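Putative esterase MT1895 (PDB 3S4K) is a putative hotdog-fold thioesterase of the PaaI family that may hydrolyse 1,4-dihydroxy-2-naphthoyl-CoA. Local coordinates at residues V19-D22 against S23-G26. Sequence-based numbering, arbitrary orientation.
Sequences VPFD and SELG
L25 lies against one face of the F21 ring, one helical turn further along the short helix 20-25. Its CG sits 4.2 Å above the ring plane, shifted toward the rim. The branch CD2 does the touching, 4.1 Å from CZ of F21. F21 has CG anti to its backbone N (chi1 -168°), which swings the ring along the helix to L25. CD1 of F21 lies 4.1 Å from CB of E24, which approaches the ring obliquely. The side chains of F21 and E24 cross at about a right angle. L25 also faces D22: its second branch, CD1, is 4.1 Å from OD1 of D22. That oxygen is hydrogen-bonded to the OG of S65 on helix 56-75.

The backbone bonds are those of a helix. L25 N donates to F21 O over 3.1 Å. S23 N donates to V19 O over 3.2 Å. G26 takes a positive phi and ends the helix as the C-prime residue of a Schellman motif, with a weak bond from G26 N to S23 O.

F21 and L25 both pack on A61 of helix 56-75, while the F21 ring also meets H55 of the second subunit. This N-terminal turn thus touches both the long helix and the dimer interface. The apolar F21-L25 pair lies beside the buried carboxylate of D22. The hydrogen bond with S65 satisfies OD1 of that carboxylate within the interior.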
ATOM      1  N   VAL A  19       7.248  13.877   6.234  1.00 17.70           N
ATOM      2  CA  VAL A  19       7.364  12.386   6.295  1.00 16.42           C
ATOM      3  C   VAL A  19       8.146  11.966   5.051  1.00 15.52           C
ATOM      4  O   VAL A  19       7.720  12.251   3.940  1.00 15.81           O
ATOM      5  CB  VAL A  19       5.966  11.700   6.327  1.00 16.09           C
ATOM      6  CG1 VAL A  19       6.082  10.174   6.190  1.00 16.96           C
ATOM      7  CG2 VAL A  19       5.215  12.031   7.615  1.00 15.95           C
ATOM      8  N   PRO A  20       9.306  11.298   5.227  1.00 14.50           N
ATOM      9  CA  PRO A  20      10.156  11.087   4.057  1.00 13.88           C
ATOM     10  C   PRO A  20       9.485  10.425   2.867  1.00 12.22           C
ATOM     11  O   PRO A  20       9.616  10.927   1.764  1.00 12.22           O
ATOM     12  CB  PRO A  20      11.300  10.221   4.591  1.00 14.49           C
ATOM     13  CG  PRO A  20      11.393  10.608   6.029  1.00 14.77           C
ATOM     14  CD  PRO A  20       9.970  10.876   6.473  1.00 14.88           C
ATOM     15  N   PHE A  21       8.787   9.308   3.061  1.00 10.74           N
ATOM     16  CA  PHE A  21       8.166   8.640   1.913  1.00 10.81           C
ATOM     17  C   PHE A  21       7.065   9.489   1.290  1.00 10.40           C
ATOM     18  O   PHE A  21       6.845   9.411   0.080  1.00 10.72           O
ATOM     19  CB  PHE A  21       7.649   7.247   2.288  1.00 10.73           C
ATOM     20  CG  PHE A  21       7.249   6.402   1.103  1.00 11.10           C
ATOM     21  CD1 PHE A  21       8.136   6.157   0.062  1.00 10.56           C
ATOM     22  CD2 PHE A  21       6.004   5.797   1.063  1.00  9.30           C
ATOM     23  CE1 PHE A  21       7.756   5.377  -1.024  1.00 13.06           C
ATOM     24  CE2 PHE A  21       5.639   5.007   0.007  1.00 10.37           C
ATOM     25  CZ  PHE A  21       6.501   4.807  -1.043  1.00 11.42           C
ATOM     26  N   ASP A  22       6.388  10.326   2.082  1.00 11.34           N
ATOM     27  CA  ASP A  22       5.374  11.208   1.507  1.00 11.66           C
ATOM     28  C   ASP A  22       6.025  12.174   0.516  1.00 12.40           C
ATOM     29  O   ASP A  22       5.419  12.531  -0.497  1.00 12.14           O
ATOM     30  CB  ASP A  22       4.605  11.997   2.583  1.00 12.22           C
ATOM     31  CG  ASP A  22       3.617  11.141   3.369  1.00 13.16           C
ATOM     32  OD1 ASP A  22       3.377   9.964   3.009  1.00 14.00           O
ATOM     33  OD2 ASP A  22       3.057  11.657   4.375  1.00 15.46           O
ATOM     34  N   SER A  23       7.243  12.619   0.800  1.00 13.08           N
ATOM     35  CA  SER A  23       7.938  13.488  -0.161  1.00 14.51           C
ATOM     36  C   SER A  23       8.171  12.779  -1.498  1.00 14.16           C
ATOM     37  O   SER A  23       8.073  13.406  -2.565  1.00 14.75           O
ATOM     38  CB  SER A  23       9.259  13.989   0.410  1.00 15.36           C
ATOM     39  OG  SER A  23       9.899  14.884  -0.497  1.00 20.83           O
ATOM     40  N   GLU A  24       8.488  11.486  -1.454  1.00 13.57           N
ATOM     41  CA  GLU A  24       8.658  10.709  -2.679  1.00 14.30           C
ATOM     42  C   GLU A  24       7.368  10.585  -3.478  1.00 13.88           C
ATOM     43  O   GLU A  24       7.398  10.579  -4.704  1.00 14.22           O
ATOM     44  CB  GLU A  24       9.209   9.312  -2.377  1.00 15.00           C
ATOM     45  CG  GLU A  24      10.638   9.311  -1.829  1.00 17.73           C
ATOM     46  CD  GLU A  24      11.627  10.057  -2.722  1.00 19.12           C
ATOM     47  OE1 GLU A  24      11.906   9.588  -3.836  1.00 24.53           O
ATOM     48  OE2 GLU A  24      12.121  11.123  -2.311  1.00 26.23           O
ATOM     49  N   LEU A  25       6.248  10.464  -2.770  1.00 12.05           N
ATOM     50  CA  LEU A  25       4.944  10.381  -3.389  1.00 12.26           C
ATOM     51  C   LEU A  25       4.476  11.716  -3.948  1.00 12.08           C
ATOM     52  O   LEU A  25       3.628  11.727  -4.819  1.00 12.23           O
ATOM     53  CB  LEU A  25       3.888   9.894  -2.392  1.00 12.48           C
ATOM     54  CG  LEU A  25       4.054   8.491  -1.807  1.00 14.05           C
ATOM     55  CD1 LEU A  25       3.001   8.204  -0.716  1.00 14.39           C
ATOM     56  CD2 LEU A  25       3.969   7.444  -2.902  1.00 16.83           C
ATOM     57  N   GLY A  26       4.989  12.820  -3.414  1.00 11.33           N
ATOM     58  CA  GLY A  26       4.454  14.155  -3.719  1.00 11.35           C
ATOM     59  C   GLY A  26       3.192  14.480  -2.924  1.00 10.46           C
ATOM     60  O   GLY A  26       2.394  15.332  -3.332  1.00 11.01           O
TER